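Local coordinates for methyltransferase small domain-containing protein (Thermoplasma acidophilum, PDB 1NE2), which is of unproven function but probably acts as a transferase, most likely an AdoMet-dependent methyltransferase with a Rossmann-like fold, at residues T60-Y70 against A90-F99; I107-P118 against K134-I145. All blocks are in the same frame, centred on the assembly; numbering follows the deposited sequence.

In the fold
Contacts 1 and 2 follow each other in series along the chain, 60-70 with 90-99 closing before 107-118 with 134-145 opens, and their centres lie about 16 Å apart. Both reach the same seven-stranded mixed sheet. Contact 1 belongs to the half that ends in strand 98-101, outermost within this chain, and contact 2 joins the neighbouring parallel strands 111-116 and 142-147. Strands 76-81 and 54-58 separate 98-101 from 111-116, yet the contacts touch: Ser69 OG of helix 64-71 lies 3.6 Å from Ile115 CD1. The strand order, 3-2-1-4-5-7-6, is that of class I AdoMet-dependent methyltransferases. In that fold the glycine-rich turn of contact 1 would probably help to form the cofactor site, though no cofactor is assigned here.

Contact 1 of 2, residues T60-Y70 against A90-F99; sequences TGNGILACGSY and AKRNCGGVNF
Cys67 and Cys94 are joined by a disulfide, SG to SG 2.0 Å with a chi3 of -85°, which ties helix 64-71 to the turn after helix 84-93. Beside it the Phe99 ring is enclosed on both faces: Ala90 CB lies toward the rim of one, Val97 CG1 over the centre of the other, and Thr60 OG1, hydrogen-bonded to Asp57, meets the edge in plane, 3.7 Å from CE1. Gly63's backbone angles already exclude a CB, which would also run into Phe99 CZ and Ala90 CB. Asn93 ND2 donates to Asn62 O (3.0 Å, 154°) in the carbonyl plane; its OD1 accepts from Gln18 N. Tyr70, its CG anti to the backbone N (chi1 -179°), lays a ring face over Gly96 CA, 4.1 Å from the centroid in a CH-pi contact, while its CB passes Val97 CG2 at 3.7 Å. An alanine here keeps that CB but would probably leave Gly96 CA without its aromatic cover, opening a gap beside the turn. The Gly61, Gly63 and Ala66 spacing fits a Rossmann-type glycine-rich turn. Beneath, Thr60, Ala66 and Phe99 rest on Ala79 of strand 76-81, and Leu65 packs against helix 34-46.

Contact 2 of 2, residues I107-P118 against K134-I145; sequences ISGKYDTWIMNP and KAFETSMWIYSI
Ala135 CB sits over the five-membered ring of Trp114, 3.4 Å from its centroid and only 7° off the ring normal, which identifies a CH-pi contact in the tightly packed part of the interface. The indole gets there with CG anti to the backbone N (chi1 171°), swung under helix 126-138; Lys134 CG approaches Trp114 CH2 to 3.4 Å, and Ser139 OG lies at the ring edge. The indole NE1 is buried by this packing with no partner in the model. Thr138 is closely packed too: its CG2 meets the Tyr111 ring at its edge, 3.4 Å from CD2, while that tyrosine's OH bonds Glu75 of the second subunit. Strand 113-116 runs parallel to strand 142-145, their axes 12° apart, and antiparallel to helix segment 134-138: a beta-alpha-beta crossover of the Rossmann-like fold. The ladder is regular here, with Trp114 N to Trp141 O and Tyr143 N to Trp114 O both 2.8 Å. The looser side lies toward 107-109. There the partly exposed Lys134, bent at chi2 and chi3, brings NZ to Ile107 O (2.7 Å), almost in line with the carbonyl bond, and a water donates to both Gly109 O and Thr138 OG1.

Contact 1 of 2, residues T60-Y70 against A90-F99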
loop_
_atom_site.group_PDB
_atom_site.type_symbol
_atom_site.label_atom_id
_atom_site.label_comp_id
_atom_site.label_asym_id
_atom_site.label_seq_id
_atom_site.Cartn_x
_atom_site.Cartn_y
_atom_site.Cartn_z
ATOM N N THR B 60 -0.611 -6.837 -12.804
ATOM C CA THR B 60 -0.417 -8.070 -12.055
ATOM C C THR B 60 -0.821 -9.393 -12.716
ATOM O O THR B 60 -0.330 -10.455 -12.322
ATOM C CB THR B 60 -1.110 -7.943 -10.675
ATOM O OG1 THR B 60 -0.572 -8.918 -9.774
ATOM C CG2 THR B 60 -2.619 -8.145 -10.805
ATOM N N GLY B 61 -1.698 -9.345 -13.715
ATOM C CA GLY B 61 -2.116 -10.577 -14.368
ATOM C C GLY B 61 -2.659 -11.585 -13.371
ATOM O O GLY B 61 -3.549 -11.259 -12.587
ATOM N N ASN B 62 -2.119 -12.803 -13.381
ATOM C CA ASN B 62 -2.570 -13.842 -12.461
ATOM C C ASN B 62 -2.131 -13.529 -11.030
ATOM O O ASN B 62 -2.454 -14.267 -10.094
ATOM C CB ASN B 62 -2.017 -15.206 -12.884
ATOM C CG ASN B 62 -0.598 -15.440 -12.395
ATOM O OD1 ASN B 62 0.295 -14.618 -12.610
ATOM N ND2 ASN B 62 -0.385 -16.574 -11.733
ATOM N N GLY B 63 -1.369 -12.448 -10.882
ATOM C CA GLY B 63 -0.913 -12.012 -9.577
ATOM C C GLY B 63 0.339 -12.653 -9.001
ATOM O O GLY B 63 0.676 -12.384 -7.856
ATOM N N ILE B 64 1.048 -13.465 -9.778
ATOM C CA ILE B 64 2.235 -14.129 -9.247
ATOM C C ILE B 64 3.252 -13.217 -8.548
ATOM O O ILE B 64 3.737 -13.546 -7.465
ATOM C CB ILE B 64 2.950 -14.962 -10.343
ATOM C CG1 ILE B 64 4.054 -15.804 -9.705
ATOM C CG2 ILE B 64 3.502 -14.053 -11.431
ATOM C CD1 ILE B 64 4.743 -16.765 -10.668
ATOM N N LEU B 65 3.576 -12.071 -9.136
ATOM C CA LEU B 65 4.552 -11.191 -8.496
ATOM C C LEU B 65 4.012 -10.532 -7.222
ATOM O O LEU B 65 4.770 -10.267 -6.287
ATOM C CB LEU B 65 5.051 -10.129 -9.483
ATOM C CG LEU B 65 5.824 -10.653 -10.705
ATOM C CD1 LEU B 65 6.374 -9.468 -11.504
ATOM C CD2 LEU B 65 6.966 -11.554 -10.271
ATOM N N ALA B 66 2.704 -10.293 -7.174
ATOM C CA ALA B 66 2.089 -9.676 -6.004
ATOM C C ALA B 66 2.025 -10.697 -4.875
ATOM O O ALA B 66 2.365 -10.390 -3.736
ATOM C CB ALA B 66 0.679 -9.176 -6.347
ATOM N N CYS B 67 1.583 -11.912 -5.198
ATOM C CA CYS B 67 1.501 -12.977 -4.207
ATOM C C CYS B 67 2.896 -13.241 -3.654
ATOM O O CYS B 67 3.072 -13.458 -2.453
ATOM C CB CYS B 67 0.964 -14.268 -4.836
ATOM S SG CYS B 67 -0.766 -14.233 -5.410
ATOM N N GLY B 68 3.887 -13.242 -4.543
ATOM C CA GLY B 68 5.255 -13.484 -4.119
ATOM C C GLY B 68 5.759 -12.427 -3.151
ATOM O O GLY B 68 6.475 -12.734 -2.186
ATOM N N SER B 69 5.406 -11.171 -3.413
ATOM C CA SER B 69 5.824 -10.079 -2.543
ATOM C C SER B 69 5.193 -10.272 -1.177
ATOM O O SER B 69 5.829 -10.040 -0.158
ATOM C CB SER B 69 5.394 -8.728 -3.120
ATOM O OG SER B 69 6.056 -8.472 -4.345
ATOM N N TYR B 70 3.935 -10.700 -1.171
ATOM C CA TYR B 70 3.208 -10.940 0.072
ATOM C C TYR B 70 3.866 -12.096 0.824
ATOM O O TYR B 70 4.066 -12.031 2.042
ATOM C CB TYR B 70 1.754 -11.285 -0.250
ATOM C CG TYR B 70 0.888 -11.534 0.960
ATOM C CD1 TYR B 70 0.478 -10.484 1.780
ATOM C CD2 TYR B 70 0.459 -12.824 1.271
ATOM C CE1 TYR B 70 -0.350 -10.716 2.888
ATOM C CE2 TYR B 70 -0.361 -13.064 2.368
ATOM C CZ TYR B 70 -0.764 -12.011 3.168
ATOM O OH TYR B 70 -1.599 -12.258 4.236
ATOM N N ALA B 90 -6.426 -13.784 -9.600
ATOM C CA ALA B 90 -5.404 -13.324 -8.668
ATOM C C ALA B 90 -5.897 -13.347 -7.223
ATOM O O ALA B 90 -5.184 -13.800 -6.334
ATOM C CB ALA B 90 -4.951 -11.916 -9.042
ATOM N N LYS B 91 -7.118 -12.863 -6.998
ATOM C CA LYS B 91 -7.695 -12.817 -5.655
ATOM C C LYS B 91 -7.776 -14.194 -5.005
ATOM O O LYS B 91 -7.607 -14.327 -3.790
ATOM C CB LYS B 91 -9.094 -12.191 -5.693
ATOM C CG LYS B 91 -9.110 -10.710 -6.034
ATOM C CD LYS B 91 -10.523 -10.143 -5.961
ATOM C CE LYS B 91 -10.518 -8.633 -6.122
ATOM N NZ LYS B 91 -11.897 -8.071 -6.107
ATOM N N ARG B 92 -8.044 -15.216 -5.807
ATOM C CA ARG B 92 -8.121 -16.567 -5.278
ATOM C C ARG B 92 -6.728 -17.108 -4.995
ATOM O O ARG B 92 -6.556 -17.950 -4.114
ATOM C CB ARG B 92 -8.833 -17.496 -6.256
ATOM C CG ARG B 92 -10.281 -17.151 -6.474
ATOM C CD ARG B 92 -11.004 -18.322 -7.089
ATOM N NE ARG B 92 -12.330 -17.949 -7.555
ATOM C CZ ARG B 92 -13.198 -18.806 -8.077
ATOM N NH1 ARG B 92 -12.875 -20.087 -8.193
ATOM N NH2 ARG B 92 -14.382 -18.377 -8.491
ATOM N N ASN B 93 -5.735 -16.629 -5.740
ATOM C CA ASN B 93 -4.369 -17.093 -5.529
ATOM C C ASN B 93 -3.806 -16.612 -4.200
ATOM O O ASN B 93 -3.117 -17.362 -3.507
ATOM C CB ASN B 93 -3.458 -16.656 -6.679
ATOM C CG ASN B 93 -3.622 -17.529 -7.907
ATOM O OD1 ASN B 93 -3.966 -18.707 -7.796
ATOM N ND2 ASN B 93 -3.361 -16.967 -9.082
ATOM N N CYS B 94 -4.090 -15.363 -3.844
ATOM C CA CYS B 94 -3.615 -14.823 -2.575
ATOM C C CYS B 94 -4.503 -13.699 -2.053
ATOM O O CYS B 94 -4.320 -12.529 -2.387
ATOM C CB CYS B 94 -2.154 -14.361 -2.697
ATOM S SG CYS B 94 -1.747 -13.148 -3.998
ATOM N N GLY B 95 -5.456 -14.071 -1.205
ATOM C CA GLY B 95 -6.393 -13.108 -0.650
ATOM C C GLY B 95 -5.826 -11.998 0.218
ATOM O O GLY B 95 -6.482 -10.974 0.412
ATOM N N GLY B 96 -4.619 -12.193 0.740
ATOM C CA GLY B 96 -4.008 -11.183 1.588
ATOM C C GLY B 96 -3.575 -9.942 0.831
ATOM O O GLY B 96 -3.254 -8.913 1.429
ATOM N N VAL B 97 -3.563 -10.038 -0.492
ATOM C CA VAL B 97 -3.162 -8.923 -1.339
ATOM C C VAL B 97 -4.349 -8.055 -1.738
ATOM O O VAL B 97 -5.450 -8.559 -1.984
ATOM C CB VAL B 97 -2.484 -9.424 -2.625
ATOM C CG1 VAL B 97 -2.335 -8.282 -3.621
ATOM C CG2 VAL B 97 -1.121 -10.029 -2.292
ATOM N N ASN B 98 -4.113 -6.749 -1.798
ATOM C CA ASN B 98 -5.137 -5.793 -2.187
ATOM C C ASN B 98 -5.197 -5.721 -3.717
ATOM O O ASN B 98 -4.539 -4.883 -4.336
ATOM C CB ASN B 98 -4.804 -4.419 -1.580
ATOM C CG ASN B 98 -5.749 -3.323 -2.042
ATOM O OD1 ASN B 98 -6.943 -3.560 -2.262
ATOM N ND2 ASN B 98 -5.221 -2.110 -2.177
ATOM N N PHE B 99 -5.978 -6.618 -4.320
ATOM C CA PHE B 99 -6.141 -6.657 -5.774
ATOM C C PHE B 99 -7.279 -5.752 -6.230
ATOM O O PHE B 99 -8.299 -5.633 -5.558
ATOM C CB PHE B 99 -6.438 -8.082 -6.246
ATOM C CG PHE B 99 -5.240 -8.983 -6.259
ATOM C CD1 PHE B 99 -4.227 -8.806 -7.199
ATOM C CD2 PHE B 99 -5.134 -10.027 -5.346
ATOM C CE1 PHE B 99 -3.130 -9.661 -7.230
ATOM C CE2 PHE B 99 -4.041 -10.885 -5.369
ATOM C CZ PHE B 99 -3.038 -10.703 -6.312
#

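Contact 2 of 2, residues I107-P118 against K134-I145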
loop_
_atom_site.group_PDB
_atom_site.type_symbol
_atom_site.label_atom_id
_atom_site.label_comp_id
_atom_site.label_asym_id
_atom_site.label_seq_id
_atom_site.Cartn_x
_atom_site.Cartn_y
_atom_site.Cartn_z
ATOM N N ILE B 107 -4.242 5.009 -10.863
ATOM C CA ILE B 107 -3.416 4.852 -9.663
ATOM C C ILE B 107 -3.008 6.209 -9.079
ATOM O O ILE B 107 -2.502 7.076 -9.788
ATOM C CB ILE B 107 -2.170 3.993 -9.975
ATOM C CG1 ILE B 107 -2.604 2.610 -10.484
ATOM C CG2 ILE B 107 -1.295 3.862 -8.736
ATOM C CD1 ILE B 107 -3.513 1.837 -9.534
ATOM N N SER B 108 -3.228 6.391 -7.781
ATOM C CA SER B 108 -2.918 7.672 -7.151
ATOM C C SER B 108 -2.333 7.619 -5.745
ATOM O O SER B 108 -2.149 8.657 -5.114
ATOM C CB SER B 108 -4.180 8.543 -7.141
ATOM O OG SER B 108 -5.296 7.824 -6.625
ATOM N N GLY B 109 -2.044 6.427 -5.243
ATOM C CA GLY B 109 -1.471 6.331 -3.912
ATOM C C GLY B 109 0.046 6.268 -3.938
ATOM O O GLY B 109 0.652 6.205 -5.010
ATOM N N LYS B 110 0.658 6.294 -2.754
ATOM C CA LYS B 110 2.114 6.227 -2.615
ATOM C C LYS B 110 2.520 4.862 -2.056
ATOM O O LYS B 110 1.867 4.338 -1.147
ATOM C CB LYS B 110 2.602 7.332 -1.671
ATOM C CG LYS B 110 4.078 7.258 -1.313
ATOM C CD LYS B 110 4.458 8.363 -0.328
ATOM C CE LYS B 110 5.925 8.273 0.092
ATOM N NZ LYS B 110 6.871 8.441 -1.049
ATOM N N TYR B 111 3.598 4.298 -2.600
ATOM C CA TYR B 111 4.106 2.984 -2.187
ATOM C C TYR B 111 5.635 2.988 -2.209
ATOM O O TYR B 111 6.242 3.682 -3.021
ATOM C CB TYR B 111 3.605 1.908 -3.159
ATOM C CG TYR B 111 2.105 1.874 -3.284
ATOM C CD1 TYR B 111 1.341 1.142 -2.383
ATOM C CD2 TYR B 111 1.440 2.646 -4.245
ATOM C CE1 TYR B 111 -0.047 1.174 -2.419
ATOM C CE2 TYR B 111 0.039 2.689 -4.288
ATOM C CZ TYR B 111 -0.694 1.946 -3.363
ATOM O OH TYR B 111 -2.072 1.974 -3.349
ATOM N N ASP B 112 6.260 2.205 -1.332
ATOM C CA ASP B 112 7.722 2.129 -1.302
ATOM C C ASP B 112 8.305 1.608 -2.609
ATOM O O ASP B 112 9.231 2.191 -3.191
ATOM C CB ASP B 112 8.199 1.159 -0.212
ATOM C CG ASP B 112 8.054 1.713 1.179
ATOM O OD1 ASP B 112 8.718 2.718 1.491
ATOM O OD2 ASP B 112 7.283 1.131 1.969
ATOM N N THR B 113 7.742 0.491 -3.054
ATOM C CA THR B 113 8.227 -0.230 -4.217
ATOM C C THR B 113 7.195 -0.494 -5.303
ATOM O O THR B 113 6.083 -0.924 -5.019
ATOM C CB THR B 113 8.794 -1.581 -3.741
ATOM O OG1 THR B 113 9.734 -1.344 -2.683
ATOM C CG2 THR B 113 9.472 -2.329 -4.884
ATOM N N TRP B 114 7.583 -0.230 -6.547
ATOM C CA TRP B 114 6.731 -0.462 -7.717
ATOM C C TRP B 114 7.343 -1.588 -8.547
ATOM O O TRP B 114 8.533 -1.546 -8.895
ATOM C CB TRP B 114 6.642 0.815 -8.573
ATOM C CG TRP B 114 5.961 0.674 -9.924
ATOM C CD1 TRP B 114 6.454 0.053 -11.044
ATOM C CD2 TRP B 114 4.704 1.246 -10.307
ATOM N NE1 TRP B 114 5.587 0.215 -12.097
ATOM C CE2 TRP B 114 4.505 0.943 -11.674
ATOM C CE3 TRP B 114 3.730 1.990 -9.628
ATOM C CZ2 TRP B 114 3.370 1.363 -12.380
ATOM C CZ3 TRP B 114 2.595 2.409 -10.333
ATOM C CH2 TRP B 114 2.431 2.092 -11.697
ATOM N N ILE B 115 6.530 -2.596 -8.858
ATOM C CA ILE B 115 6.975 -3.725 -9.665
ATOM C C ILE B 115 6.101 -3.862 -10.903
ATOM O O ILE B 115 4.882 -3.722 -10.828
ATOM C CB ILE B 115 6.883 -5.059 -8.901
ATOM C CG1 ILE B 115 7.737 -5.003 -7.632
ATOM C CG2 ILE B 115 7.352 -6.194 -9.808
ATOM C CD1 ILE B 115 7.490 -6.183 -6.674
HETATM N N MSE B 116 6.726 -4.133 -12.042
HETATM C CA MSE B 116 5.989 -4.309 -13.284
HETATM C C MSE B 116 6.677 -5.328 -14.187
HETATM O O MSE B 116 7.875 -5.589 -14.058
HETATM C CB MSE B 116 5.851 -2.969 -14.010
HETATM C CG MSE B 116 7.167 -2.389 -14.495
HETATM SE SE MSE B 116 6.944 -0.605 -15.211
HETATM C CE MSE B 116 6.136 -1.018 -16.911
ATOM N N ASN B 117 5.904 -5.907 -15.101
ATOM C CA ASN B 117 6.411 -6.900 -16.039
ATOM C C ASN B 117 5.883 -6.529 -17.428
ATOM O O ASN B 117 4.925 -7.130 -17.921
ATOM C CB ASN B 117 5.937 -8.297 -15.624
ATOM C CG ASN B 117 6.334 -9.370 -16.619
ATOM O OD1 ASN B 117 7.487 -9.447 -17.044
ATOM N ND2 ASN B 117 5.377 -10.215 -16.987
ATOM N N PRO B 118 6.508 -5.517 -18.062
ATOM C CA PRO B 118 6.234 -4.932 -19.383
ATOM C C PRO B 118 6.250 -5.890 -20.568
ATOM O O PRO B 118 7.261 -6.537 -20.844
ATOM C CB PRO B 118 7.323 -3.869 -19.523
ATOM C CG PRO B 118 7.622 -3.495 -18.126
ATOM C CD PRO B 118 7.642 -4.823 -17.431
ATOM N N LYS B 134 3.714 6.717 -14.370
ATOM C CA LYS B 134 3.006 6.458 -13.122
ATOM C C LYS B 134 3.953 5.934 -12.041
ATOM O O LYS B 134 3.837 6.306 -10.869
ATOM C CB LYS B 134 1.882 5.446 -13.350
ATOM C CG LYS B 134 1.025 5.179 -12.112
ATOM C CD LYS B 134 -0.203 6.079 -12.032
ATOM C CE LYS B 134 0.132 7.540 -11.811
ATOM N NZ LYS B 134 -1.116 8.376 -11.768
ATOM N N ALA B 135 4.884 5.072 -12.435
ATOM C CA ALA B 135 5.836 4.503 -11.488
ATOM C C ALA B 135 6.637 5.590 -10.781
ATOM O O ALA B 135 6.771 5.575 -9.561
ATOM C CB ALA B 135 6.785 3.533 -12.203
ATOM N N PHE B 136 7.158 6.545 -11.547
ATOM C CA PHE B 136 7.954 7.613 -10.964
ATOM C C PHE B 136 7.180 8.651 -10.158
ATOM O O PHE B 136 7.767 9.448 -9.425
ATOM C CB PHE B 136 8.790 8.274 -12.060
ATOM C CG PHE B 136 9.993 7.469 -12.442
ATOM C CD1 PHE B 136 11.147 7.513 -11.666
ATOM C CD2 PHE B 136 9.955 6.614 -13.537
ATOM C CE1 PHE B 136 12.248 6.715 -11.973
ATOM C CE2 PHE B 136 11.052 5.807 -13.854
ATOM C CZ PHE B 136 12.201 5.860 -13.068
ATOM N N GLU B 137 5.860 8.626 -10.270
ATOM C CA GLU B 137 5.028 9.548 -9.518
ATOM C C GLU B 137 4.507 8.818 -8.278
ATOM O O GLU B 137 4.007 9.439 -7.338
ATOM C CB GLU B 137 3.853 9.997 -10.391
ATOM C CG GLU B 137 2.833 10.870 -9.692
ATOM C CD GLU B 137 1.648 11.196 -10.584
ATOM O OE1 GLU B 137 0.732 11.908 -10.119
ATOM O OE2 GLU B 137 1.636 10.739 -11.748
ATOM N N THR B 138 4.669 7.497 -8.278
ATOM C CA THR B 138 4.152 6.636 -7.215
ATOM C C THR B 138 5.115 6.032 -6.190
ATOM O O THR B 138 4.814 6.003 -4.987
ATOM C CB THR B 138 3.375 5.444 -7.848
ATOM O OG1 THR B 138 2.307 5.938 -8.672
ATOM C CG2 THR B 138 2.797 4.541 -6.768
ATOM N N SER B 139 6.264 5.551 -6.650
ATOM C CA SER B 139 7.186 4.868 -5.750
ATOM C C SER B 139 8.639 5.313 -5.725
ATOM O O SER B 139 9.144 5.914 -6.671
ATOM C CB SER B 139 7.141 3.369 -6.054
ATOM O OG SER B 139 5.802 2.905 -6.109
HETATM N N MSE B 140 9.311 4.977 -4.628
HETATM C CA MSE B 140 10.716 5.314 -4.435
HETATM C C MSE B 140 11.636 4.330 -5.156
HETATM O O MSE B 140 12.668 4.725 -5.713
HETATM C CB MSE B 140 11.043 5.332 -2.941
HETATM C CG MSE B 140 12.504 5.600 -2.641
HETATM SE SE MSE B 140 12.783 6.319 -0.871
HETATM C CE MSE B 140 12.914 4.687 0.129
ATOM N N TRP B 141 11.257 3.054 -5.145
ATOM C CA TRP B 141 12.049 2.006 -5.792
ATOM C C TRP B 141 11.216 1.359 -6.891
ATOM O O TRP B 141 10.128 0.850 -6.641
ATOM C CB TRP B 141 12.481 0.966 -4.763
ATOM C CG TRP B 141 13.267 1.565 -3.634
ATOM C CD1 TRP B 141 12.773 2.095 -2.471
ATOM C CD2 TRP B 141 14.682 1.749 -3.591
ATOM N NE1 TRP B 141 13.800 2.596 -1.710
ATOM C CE2 TRP B 141 14.983 2.399 -2.374
ATOM C CE3 TRP B 141 15.731 1.429 -4.468
ATOM C CZ2 TRP B 141 16.293 2.735 -2.006
ATOM C CZ3 TRP B 141 17.035 1.762 -4.103
ATOM C CH2 TRP B 141 17.302 2.409 -2.880
ATOM N N ILE B 142 11.745 1.376 -8.107
ATOM C CA ILE B 142 11.037 0.868 -9.274
ATOM C C ILE B 142 11.765 -0.295 -9.949
ATOM O O ILE B 142 12.955 -0.201 -10.267
ATOM C CB ILE B 142 10.840 2.044 -10.272
ATOM C CG1 ILE B 142 9.943 3.107 -9.612
ATOM C CG2 ILE B 142 10.250 1.545 -11.580
ATOM C CD1 ILE B 142 10.037 4.494 -10.217
ATOM N N TYR B 143 11.036 -1.383 -10.179
ATOM C CA TYR B 143 11.596 -2.586 -10.798
ATOM C C TYR B 143 10.760 -3.034 -11.987
ATOM O O TYR B 143 9.533 -2.938 -11.965
ATOM C CB TYR B 143 11.638 -3.728 -9.782
ATOM C CG TYR B 143 12.585 -3.500 -8.629
ATOM C CD1 TYR B 143 13.912 -3.918 -8.706
ATOM C CD2 TYR B 143 12.151 -2.879 -7.455
ATOM C CE1 TYR B 143 14.794 -3.731 -7.634
ATOM C CE2 TYR B 143 13.023 -2.685 -6.378
ATOM C CZ TYR B 143 14.338 -3.119 -6.476
ATOM O OH TYR B 143 15.191 -2.973 -5.403
ATOM N N SER B 144 11.431 -3.545 -13.013
ATOM C CA SER B 144 10.750 -4.016 -14.218
ATOM C C SER B 144 11.474 -5.216 -14.794
ATOM O O SER B 144 12.706 -5.276 -14.780
ATOM C CB SER B 144 10.714 -2.911 -15.283
ATOM O OG SER B 144 10.126 -3.379 -16.494
ATOM N N ILE B 145 10.708 -6.178 -15.293
ATOM C CA ILE B 145 11.290 -7.347 -15.925
ATOM C C ILE B 145 10.491 -7.520 -17.205
ATOM O O ILE B 145 9.261 -7.525 -17.184
ATOM C CB ILE B 145 11.213 -8.627 -15.036
ATOM C CG1 ILE B 145 11.899 -9.789 -15.766
ATOM C CG2 ILE B 145 9.763 -8.981 -14.714
ATOM C CD1 ILE B 145 12.204 -10.994 -14.895
HETATM O O HOH W 1 0.530 7.392 -7.445
#